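Local coordinates for protein phosphoribosylaminoimidazole carboxylase, ATPase subunit (Thermus thermophilus, PDB 3AW8) that probably catalyses the ATP-dependent carboxylation of 5-aminoimidazole ribonucleotide by bicarbonate to N5-carboxyaminoimidazole ribonucleotide, a step of purine biosynthesis, at residues L123-A134 / L150-L161; E308-V318 / A354-E362. One frame throughout, in Å; residues are numbered along the deposited sequence.

How the interactions relate
The two interactions share no elements. Their centres are about 42 Å apart, their nearest atoms about 18 Å. Interaction 1 lies in the ATP-grasp region, with the side chain of Leu150 about 6 Å from the bound AMP. It pairs two neighbouring strands through their backbones and packs helices 120-127 and 154-161 with leucines. Interaction 2 lies in the C-terminal part of the chain, away from AMP and beside the second subunit. No strands pair there. Leucine and valine packing is flanked by a serine-carboxylate grip and a folded arginine. Both are partly buried: Leu123, Leu127 and Ala157 are buried in interaction 1, Val315, Val318 and Leu356 in interaction 2; Glu154 and Arg355 are exposed.

Interaction 1: L123-A134 / L150-L161; sequences LEEGLKRVGLPA and LVRTEEEALEAL
Val151 N donates to Ala134 O at 2.7 Å. The return bond, Ala134 N to Val151 O, is 2.9 Å. Together they make one antiparallel hydrogen-bonded pair. Just before it, Pro133, which follows a cis peptide, lays its ring obliquely across the start of the Arg152 side chain, with Pro133 CG 3.9 Å from Arg152 CG. Leu132 CD1 lies 3.8 Å from Glu154 CA. The pair belongs to the antiparallel four-stranded sheet of the ATP-grasp fold, in which 148-151 is an edge strand beside 134-138. Ala134 and Val151 share a face, and Ala134 also touches Leu171. Further out, the 123-127 part of helix 120-127 and helix 154-161 run at 139° to each other. With CG anti to the backbone N (chi1 171°), Leu123 sends CD2 between Leu158 and Leu161, 3.7 Å from Leu161 CD2. Leu127 CD2 sits 3.9 Å from Ala157 CB. The Glu124 chain bends at chi2 and brings OE1 against both Leu158 methyls, 3.3 Å from CD2. Glu124 OE2 lies 2.8 Å from Glu154 OE1, the carboxylate planes 22° apart. Replacing Glu124 with an alanine would probably uncover those methyls and leave the Glu154 carboxylate without its neighbour.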
loop_
_atom_site.group_PDB
_atom_site.type_symbol
_atom_site.label_atom_id
_atom_site.label_comp_id
_atom_site.label_asym_id
_atom_site.label_seq_id
_atom_site.Cartn_x
_atom_site.Cartn_y
_atom_site.Cartn_z
ATOM N N LEU A 123 21.796 38.100 -23.975
ATOM C CA LEU A 123 21.071 38.589 -22.811
ATOM C C LEU A 123 20.228 39.791 -23.188
ATOM O O LEU A 123 19.061 39.877 -22.818
ATOM C CB LEU A 123 22.041 38.975 -21.696
ATOM C CG LEU A 123 21.414 39.701 -20.503
ATOM C CD1 LEU A 123 20.196 38.946 -19.999
ATOM C CD2 LEU A 123 22.446 39.833 -19.410
ATOM N N GLU A 124 20.828 40.718 -23.927
ATOM C CA GLU A 124 20.125 41.915 -24.367
ATOM C C GLU A 124 19.226 41.534 -25.536
ATOM O O GLU A 124 18.065 41.942 -25.598
ATOM C CB GLU A 124 21.129 42.986 -24.806
ATOM C CG GLU A 124 20.949 44.331 -24.116
ATOM C CD GLU A 124 21.110 44.242 -22.606
ATOM O OE1 GLU A 124 22.173 43.772 -22.144
ATOM O OE2 GLU A 124 20.173 44.646 -21.881
ATOM N N GLU A 125 19.776 40.738 -26.452
ATOM C CA GLU A 125 19.059 40.267 -27.637
ATOM C C GLU A 125 17.635 39.845 -27.299
ATOM O O GLU A 125 16.751 39.850 -28.159
ATOM C CB GLU A 125 19.812 39.084 -28.257
ATOM C CG GLU A 125 19.099 38.400 -29.412
ATOM C CD GLU A 125 18.865 39.324 -30.590
ATOM O OE1 GLU A 125 19.848 39.901 -31.105
ATOM O OE2 GLU A 125 17.695 39.470 -31.003
ATOM N N GLY A 126 17.420 39.482 -26.040
ATOM C CA GLY A 126 16.102 39.061 -25.616
ATOM C C GLY A 126 15.661 39.631 -24.285
ATOM O O GLY A 126 14.534 39.396 -23.858
ATOM N N LEU A 127 16.534 40.386 -23.627
ATOM C CA LEU A 127 16.187 40.953 -22.333
ATOM C C LEU A 127 14.965 41.851 -22.428
ATOM O O LEU A 127 14.292 42.086 -21.427
ATOM C CB LEU A 127 17.360 41.738 -21.745
ATOM C CG LEU A 127 17.239 42.086 -20.257
ATOM C CD1 LEU A 127 16.904 40.837 -19.461
ATOM C CD2 LEU A 127 18.543 42.695 -19.761
ATOM N N LYS A 128 14.674 42.354 -23.625
ATOM C CA LYS A 128 13.502 43.205 -23.796
ATOM C C LYS A 128 12.392 42.440 -24.518
ATOM O O LYS A 128 11.208 42.651 -24.244
ATOM C CB LYS A 128 13.848 44.483 -24.572
ATOM C CG LYS A 128 12.935 45.678 -24.239
ATOM C CD LYS A 128 11.464 45.391 -24.541
ATOM C CE LYS A 128 10.531 46.431 -23.931
ATOM N NZ LYS A 128 10.717 47.786 -24.517
ATOM N N ARG A 129 12.765 41.550 -25.436
ATOM C CA ARG A 129 11.758 40.771 -26.154
ATOM C C ARG A 129 11.178 39.719 -25.215
ATOM O O ARG A 129 10.532 38.766 -25.652
ATOM C CB ARG A 129 12.356 40.096 -27.394
ATOM C CG ARG A 129 13.448 39.098 -27.099
ATOM C CD ARG A 129 13.927 38.388 -28.358
ATOM N NE ARG A 129 12.913 37.486 -28.903
ATOM C CZ ARG A 129 13.119 36.651 -29.918
ATOM N NH1 ARG A 129 14.307 36.597 -30.507
ATOM N NH2 ARG A 129 12.138 35.863 -30.342
ATOM N N VAL A 130 11.422 39.910 -23.919
ATOM C CA VAL A 130 10.934 39.016 -22.873
ATOM C C VAL A 130 10.235 39.840 -21.796
ATOM O O VAL A 130 9.034 39.697 -21.576
ATOM C CB VAL A 130 12.090 38.218 -22.220
ATOM C CG1 VAL A 130 11.587 37.482 -20.990
ATOM C CG2 VAL A 130 12.659 37.222 -23.214
ATOM N N GLY A 131 10.992 40.702 -21.126
ATOM C CA GLY A 131 10.404 41.532 -20.094
ATOM C C GLY A 131 11.313 41.790 -18.911
ATOM O O GLY A 131 12.527 41.610 -18.988
ATOM N N LEU A 132 10.711 42.221 -17.808
ATOM C CA LEU A 132 11.438 42.510 -16.579
ATOM C C LEU A 132 10.453 42.915 -15.488
ATOM O O LEU A 132 9.548 43.712 -15.725
ATOM C CB LEU A 132 12.450 43.637 -16.801
ATOM C CG LEU A 132 13.929 43.244 -16.781
ATOM C CD1 LEU A 132 14.793 44.469 -17.047
ATOM C CD2 LEU A 132 14.274 42.636 -15.433
ATOM N N PRO A 133 10.610 42.356 -14.276
ATOM C CA PRO A 133 11.645 41.386 -13.905
ATOM C C PRO A 133 11.563 40.083 -14.700
ATOM O O PRO A 133 10.687 39.908 -15.549
ATOM C CB PRO A 133 11.392 41.171 -12.414
ATOM C CG PRO A 133 10.890 42.511 -11.973
ATOM C CD PRO A 133 9.909 42.846 -13.075
ATOM N N ALA A 134 12.489 39.173 -14.421
ATOM C CA ALA A 134 12.523 37.889 -15.102
ATOM C C ALA A 134 13.531 36.979 -14.419
ATOM O O ALA A 134 14.219 37.393 -13.482
ATOM C CB ALA A 134 12.893 38.086 -16.566
ATOM N N LEU A 150 16.523 35.199 -9.865
ATOM C CA LEU A 150 15.531 36.162 -10.312
ATOM C C LEU A 150 16.243 37.497 -10.460
ATOM O O LEU A 150 17.125 37.825 -9.669
ATOM C CB LEU A 150 14.408 36.274 -9.278
ATOM C CG LEU A 150 13.350 37.369 -9.452
ATOM C CD1 LEU A 150 12.742 37.301 -10.843
ATOM C CD2 LEU A 150 12.274 37.200 -8.390
ATOM N N VAL A 151 15.873 38.266 -11.475
ATOM C CA VAL A 151 16.514 39.552 -11.688
ATOM C C VAL A 151 15.515 40.645 -12.033
ATOM O O VAL A 151 14.658 40.467 -12.901
ATOM C CB VAL A 151 17.566 39.463 -12.806
ATOM C CG1 VAL A 151 18.195 40.821 -13.035
ATOM C CG2 VAL A 151 18.634 38.453 -12.427
ATOM N N ARG A 152 15.640 41.779 -11.344
ATOM C CA ARG A 152 14.758 42.921 -11.556
ATOM C C ARG A 152 15.471 44.038 -12.316
ATOM O O ARG A 152 14.974 44.530 -13.335
ATOM C CB ARG A 152 14.269 43.471 -10.213
ATOM C CG ARG A 152 13.718 42.427 -9.261
ATOM C CD ARG A 152 13.020 43.086 -8.083
ATOM N NE ARG A 152 12.550 42.110 -7.105
ATOM C CZ ARG A 152 13.344 41.424 -6.290
ATOM N NH1 ARG A 152 14.658 41.604 -6.328
ATOM N NH2 ARG A 152 12.823 40.555 -5.438
ATOM N N THR A 153 16.643 44.425 -11.817
ATOM C CA THR A 153 17.427 45.500 -12.419
ATOM C C THR A 153 17.953 45.162 -13.808
ATOM O O THR A 153 18.530 44.098 -14.020
ATOM C CB THR A 153 18.629 45.865 -11.539
ATOM O OG1 THR A 153 18.266 45.741 -10.159
ATOM C CG2 THR A 153 19.067 47.296 -11.814
ATOM N N GLU A 154 17.760 46.085 -14.745
ATOM C CA GLU A 154 18.217 45.896 -16.114
ATOM C C GLU A 154 19.716 45.590 -16.095
ATOM O O GLU A 154 20.248 44.977 -17.018
ATOM C CB GLU A 154 17.934 47.165 -16.927
ATOM C CG GLU A 154 17.573 46.932 -18.393
ATOM C CD GLU A 154 18.777 46.659 -19.275
ATOM O OE1 GLU A 154 18.587 46.453 -20.494
ATOM O OE2 GLU A 154 19.911 46.657 -18.758
ATOM N N GLU A 155 20.387 46.012 -15.025
ATOM C CA GLU A 155 21.822 45.785 -14.872
ATOM C C GLU A 155 22.091 44.547 -14.021
ATOM O O GLU A 155 23.084 43.851 -14.223
ATOM C CB GLU A 155 22.490 46.996 -14.213
ATOM C CG GLU A 155 22.094 47.202 -12.757
ATOM C CD GLU A 155 22.800 48.377 -12.111
ATOM O OE1 GLU A 155 24.044 48.334 -11.995
ATOM O OE2 GLU A 155 22.109 49.342 -11.720
ATOM N N GLU A 156 21.207 44.289 -13.062
ATOM C CA GLU A 156 21.332 43.135 -12.175
ATOM C C GLU A 156 21.276 41.854 -13.010
ATOM O O GLU A 156 21.661 40.776 -12.550
ATOM C CB GLU A 156 20.192 43.156 -11.151
ATOM C CG GLU A 156 20.254 42.100 -10.061
ATOM C CD GLU A 156 19.099 42.225 -9.072
ATOM O OE1 GLU A 156 17.928 42.137 -9.500
ATOM O OE2 GLU A 156 19.362 42.415 -7.867
ATOM N N ALA A 157 20.795 41.995 -14.245
ATOM C CA ALA A 157 20.680 40.885 -15.185
ATOM C C ALA A 157 22.048 40.564 -15.773
ATOM O O ALA A 157 22.545 39.445 -15.646
ATOM C CB ALA A 157 19.707 41.246 -16.302
ATOM N N LEU A 158 22.653 41.551 -16.424
ATOM C CA LEU A 158 23.972 41.367 -17.013
ATOM C C LEU A 158 24.941 40.996 -15.899
ATOM O O LEU A 158 26.026 40.470 -16.147
ATOM C CB LEU A 158 24.432 42.648 -17.721
ATOM C CG LEU A 158 23.664 43.031 -18.995
ATOM C CD1 LEU A 158 22.247 43.472 -18.646
ATOM C CD2 LEU A 158 24.402 44.144 -19.719
ATOM N N GLU A 159 24.531 41.270 -14.667
ATOM C CA GLU A 159 25.341 40.959 -13.501
ATOM C C GLU A 159 25.011 39.526 -13.109
ATOM O O GLU A 159 25.835 38.817 -12.531
ATOM C CB GLU A 159 24.995 41.905 -12.349
ATOM C CG GLU A 159 26.109 42.083 -11.326
ATOM C CD GLU A 159 26.578 40.772 -10.729
ATOM O OE1 GLU A 159 25.766 40.097 -10.062
ATOM O OE2 GLU A 159 27.759 40.414 -10.929
ATOM N N ALA A 160 23.794 39.107 -13.444
ATOM C CA ALA A 160 23.326 37.762 -13.134
ATOM C C ALA A 160 24.145 36.681 -13.832
ATOM O O ALA A 160 24.697 35.799 -13.174
ATOM C CB ALA A 160 21.857 37.625 -13.511
ATOM N N LEU A 161 24.224 36.743 -15.160
ATOM C CA LEU A 161 24.982 35.741 -15.901
ATOM C C LEU A 161 26.389 35.623 -15.326
ATOM O O LEU A 161 26.929 34.523 -15.200
ATOM C CB LEU A 161 25.026 36.089 -17.398
ATOM C CG LEU A 161 25.751 37.327 -17.924
ATOM C CD1 LEU A 161 27.259 37.134 -17.846
ATOM C CD2 LEU A 161 25.338 37.553 -19.368
#

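Interaction 2: E308-V318 / A354-E362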
loop_
_atom_site.group_PDB
_atom_site.type_symbol
_atom_site.label_atom_id
_atom_site.label_comp_id
_atom_site.label_asym_id
_atom_site.label_seq_id
_atom_site.Cartn_x
_atom_site.Cartn_y
_atom_site.Cartn_z
ATOM N N GLU A 308 13.205 17.159 8.808
ATOM C CA GLU A 308 12.811 16.998 10.200
ATOM C C GLU A 308 11.925 15.763 10.322
ATOM O O GLU A 308 11.270 15.362 9.360
ATOM C CB GLU A 308 12.033 18.231 10.661
ATOM C CG GLU A 308 10.572 18.218 10.212
ATOM C CD GLU A 308 9.902 19.587 10.233
ATOM O OE1 GLU A 308 9.952 20.284 11.277
ATOM O OE2 GLU A 308 9.309 19.958 9.195
ATOM N N LYS A 309 11.900 15.163 11.505
ATOM C CA LYS A 309 11.072 13.986 11.740
ATOM C C LYS A 309 9.974 14.321 12.756
ATOM O O LYS A 309 10.217 14.382 13.955
ATOM C CB LYS A 309 11.942 12.841 12.248
ATOM C CG LYS A 309 11.209 11.525 12.424
ATOM C CD LYS A 309 12.190 10.416 12.755
ATOM C CE LYS A 309 11.502 9.084 12.893
ATOM N NZ LYS A 309 12.509 7.994 13.061
ATOM N N PRO A 310 8.744 14.542 12.284
ATOM C CA PRO A 310 7.656 14.870 13.206
ATOM C C PRO A 310 7.425 13.723 14.167
ATOM O O PRO A 310 7.885 12.612 13.922
ATOM C CB PRO A 310 6.470 15.060 12.273
ATOM C CG PRO A 310 6.732 14.004 11.227
ATOM C CD PRO A 310 8.215 14.207 10.948
ATOM N N PRO A 311 6.733 13.979 15.290
ATOM C CA PRO A 311 6.444 12.927 16.280
ATOM C C PRO A 311 5.326 12.008 15.749
ATOM O O PRO A 311 4.162 12.407 15.686
ATOM C CB PRO A 311 6.025 13.725 17.515
ATOM C CG PRO A 311 5.421 14.976 16.920
ATOM C CD PRO A 311 6.395 15.314 15.822
ATOM N N PHE A 312 5.686 10.782 15.371
ATOM C CA PHE A 312 4.723 9.835 14.798
ATOM C C PHE A 312 3.411 9.682 15.533
ATOM O O PHE A 312 2.350 9.663 14.913
ATOM C CB PHE A 312 5.353 8.445 14.622
ATOM C CG PHE A 312 6.351 8.365 13.503
ATOM C CD1 PHE A 312 6.880 7.138 13.122
ATOM C CD2 PHE A 312 6.781 9.516 12.843
ATOM C CE1 PHE A 312 7.827 7.057 12.100
ATOM C CE2 PHE A 312 7.722 9.449 11.826
ATOM C CZ PHE A 312 8.248 8.217 11.453
ATOM N N ALA A 313 3.471 9.557 16.850
ATOM C CA ALA A 313 2.248 9.408 17.627
ATOM C C ALA A 313 1.347 10.612 17.391
ATOM O O ALA A 313 0.132 10.479 17.285
ATOM C CB ALA A 313 2.576 9.277 19.104
ATOM N N GLU A 314 1.949 11.785 17.272
ATOM C CA GLU A 314 1.178 12.999 17.066
ATOM C C GLU A 314 0.514 13.121 15.696
ATOM O O GLU A 314 -0.582 13.676 15.590
ATOM C CB GLU A 314 2.046 14.228 17.331
ATOM C CG GLU A 314 1.286 15.326 18.047
ATOM C CD GLU A 314 0.792 14.884 19.420
ATOM O OE1 GLU A 314 -0.139 15.524 19.957
ATOM O OE2 GLU A 314 1.341 13.902 19.967
ATOM N N VAL A 315 1.160 12.621 14.648
ATOM C CA VAL A 315 0.552 12.700 13.324
ATOM C C VAL A 315 -0.473 11.573 13.181
ATOM O O VAL A 315 -1.492 11.730 12.513
ATOM C CB VAL A 315 1.632 12.649 12.170
ATOM C CG1 VAL A 315 3.026 12.517 12.757
ATOM C CG2 VAL A 315 1.343 11.511 11.189
ATOM N N LEU A 316 -0.219 10.446 13.832
ATOM C CA LEU A 316 -1.143 9.326 13.763
ATOM C C LEU A 316 -2.431 9.571 14.557
ATOM O O LEU A 316 -3.412 8.853 14.380
ATOM C CB LEU A 316 -0.451 8.052 14.251
ATOM C CG LEU A 316 0.422 7.237 13.280
ATOM C CD1 LEU A 316 0.677 7.987 11.990
ATOM C CD2 LEU A 316 1.730 6.882 13.975
ATOM N N LYS A 317 -2.434 10.574 15.433
ATOM C CA LYS A 317 -3.631 10.893 16.214
ATOM C C LYS A 317 -4.664 11.559 15.320
ATOM O O LYS A 317 -5.843 11.598 15.656
ATOM C CB LYS A 317 -3.305 11.832 17.381
ATOM C CG LYS A 317 -2.550 11.177 18.525
ATOM C CD LYS A 317 -2.289 12.161 19.663
ATOM C CE LYS A 317 -1.238 11.626 20.644
ATOM N NZ LYS A 317 -1.604 10.308 21.252
ATOM N N VAL A 318 -4.209 12.099 14.191
ATOM C CA VAL A 318 -5.097 12.757 13.235
ATOM C C VAL A 318 -5.665 11.677 12.321
ATOM O O VAL A 318 -4.909 10.913 11.719
ATOM C CB VAL A 318 -4.336 13.771 12.362
ATOM C CG1 VAL A 318 -5.308 14.521 11.481
ATOM C CG2 VAL A 318 -3.543 14.723 13.230
ATOM N N ALA A 354 -5.071 21.700 9.599
ATOM C CA ALA A 354 -4.775 22.638 10.679
ATOM C C ALA A 354 -3.982 21.917 11.771
ATOM O O ALA A 354 -3.018 22.454 12.320
ATOM C CB ALA A 354 -6.070 23.188 11.250
ATOM N N ARG A 355 -4.404 20.692 12.070
ATOM C CA ARG A 355 -3.758 19.862 13.082
ATOM C C ARG A 355 -2.328 19.503 12.703
ATOM O O ARG A 355 -1.424 19.538 13.540
ATOM C CB ARG A 355 -4.552 18.577 13.276
ATOM C CG ARG A 355 -5.840 18.762 14.024
ATOM C CD ARG A 355 -5.589 18.715 15.513
ATOM N NE ARG A 355 -5.298 17.363 16.000
ATOM C CZ ARG A 355 -6.082 16.301 15.803
ATOM N NH1 ARG A 355 -7.210 16.421 15.111
ATOM N NH2 ARG A 355 -5.758 15.122 16.328
ATOM N N LEU A 356 -2.133 19.146 11.437
ATOM C CA LEU A 356 -0.814 18.770 10.951
ATOM C C LEU A 356 0.142 19.957 10.778
ATOM O O LEU A 356 1.343 19.822 11.017
ATOM C CB LEU A 356 -0.948 17.999 9.630
ATOM C CG LEU A 356 -1.672 16.648 9.714
ATOM C CD1 LEU A 356 -1.924 16.108 8.325
ATOM C CD2 LEU A 356 -0.859 15.671 10.539
ATOM N N SER A 357 -0.375 21.118 10.383
ATOM C CA SER A 357 0.495 22.277 10.196
ATOM C C SER A 357 1.252 22.636 11.471
ATOM O O SER A 357 2.304 23.273 11.419
ATOM C CB SER A 357 -0.307 23.486 9.723
ATOM O OG SER A 357 -1.256 23.868 10.696
ATOM N N ARG A 358 0.720 22.222 12.616
ATOM C CA ARG A 358 1.357 22.510 13.897
ATOM C C ARG A 358 2.477 21.516 14.163
ATOM O O ARG A 358 3.226 21.649 15.137
ATOM C CB ARG A 358 0.331 22.429 15.031
ATOM C CG ARG A 358 -0.882 23.321 14.835
ATOM C CD ARG A 358 -1.939 23.056 15.896
ATOM N NE ARG A 358 -3.195 23.740 15.596
ATOM C CZ ARG A 358 -4.375 23.382 16.094
ATOM N NH1 ARG A 358 -4.467 22.346 16.923
ATOM N NH2 ARG A 358 -5.472 24.044 15.743
ATOM N N LEU A 359 2.590 20.522 13.286
ATOM C CA LEU A 359 3.607 19.490 13.426
ATOM C C LEU A 359 4.752 19.637 12.429
ATOM O O LEU A 359 5.832 19.081 12.628
ATOM C CB LEU A 359 2.958 18.116 13.275
ATOM C CG LEU A 359 1.901 17.766 14.327
ATOM C CD1 LEU A 359 1.193 16.469 13.954
ATOM C CD2 LEU A 359 2.572 17.645 15.692
ATOM N N VAL A 360 4.517 20.402 11.367
ATOM C CA VAL A 360 5.517 20.610 10.322
ATOM C C VAL A 360 5.906 22.074 10.175
ATOM O O VAL A 360 5.040 22.947 10.113
ATOM C CB VAL A 360 4.987 20.131 8.960
ATOM C CG1 VAL A 360 6.015 20.384 7.889
ATOM C CG2 VAL A 360 4.635 18.663 9.029
ATOM N N SER A 361 7.208 22.339 10.100
ATOM C CA SER A 361 7.697 23.707 9.943
ATOM C C SER A 361 7.703 24.107 8.468
ATOM O O SER A 361 7.408 23.293 7.597
ATOM C CB SER A 361 9.106 23.840 10.525
ATOM O OG SER A 361 10.042 23.082 9.781
ATOM N N GLU A 362 8.041 25.362 8.197
ATOM C CA GLU A 362 8.086 25.889 6.836
ATOM C C GLU A 362 6.928 25.446 5.949
ATOM O O GLU A 362 7.116 25.227 4.755
ATOM C CB GLU A 362 9.392 25.503 6.146
ATOM C CG GLU A 362 10.644 26.078 6.766
ATOM C CD GLU A 362 11.896 25.628 6.027
ATOM O OE1 GLU A 362 12.103 24.395 5.899
ATOM O OE2 GLU A 362 12.672 26.500 5.570
#
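Glu308 reaches Ser361 with both carboxylate oxygens. Ser361 OG donates to Glu308 OE1 at 3.2 Å, on the syn side but 34° out of the carboxylate plane. Ser361 N adds a weak bond to Glu308 OE2 at 3.3 Å. The Glu308 chain can span to the serine because it runs extended beyond CG. Its OE2 also rests against Val360 CG1. Glu362, next after Ser361, forms a salt bridge with Arg209. Further along the first segment, Pro310 CB lies near Leu359 O. Pro311 takes the N-cap position of helix 312-316, and its CG is 4.1 Å from Leu359 CD2. Segment 308-318 links strands 299-306 and 321-325 of the large antiparallel sheet, within the C-terminal domain of the PurK family. Segment 354-362 carries the C-terminal part of helix 346-357 and the chain that follows. Pro310 and Val360 both touch Leu305 of that sheet. Phe312 turns to other partners, Trp325 and Leu21 of the second subunit. Glu314 crosses Leu359 at about a right angle, its CG 3.5 Å from Leu359 CD2. That methyl lies on the Glu314 side chain, while Leu359 CD1 lies by the Glu314 carbonyl and 3.9 Å from Val315 CA. Val315 also packs on Leu356 and, on the sheet, on Leu323. The carbonyl O of Lys317 lies at the edge of the Arg355 guanidinium, 3.6 Å from Arg355 NH2. Val318 ends the walk: its CG2 stands 3.8 Å above one face of that guanidinium, offset toward the rim, and 3.9 Å from Leu356 CD2. Arg355 gets there by folding back at chi2 (-85°) and chi3 (-73°), which brings its flat group over the valine.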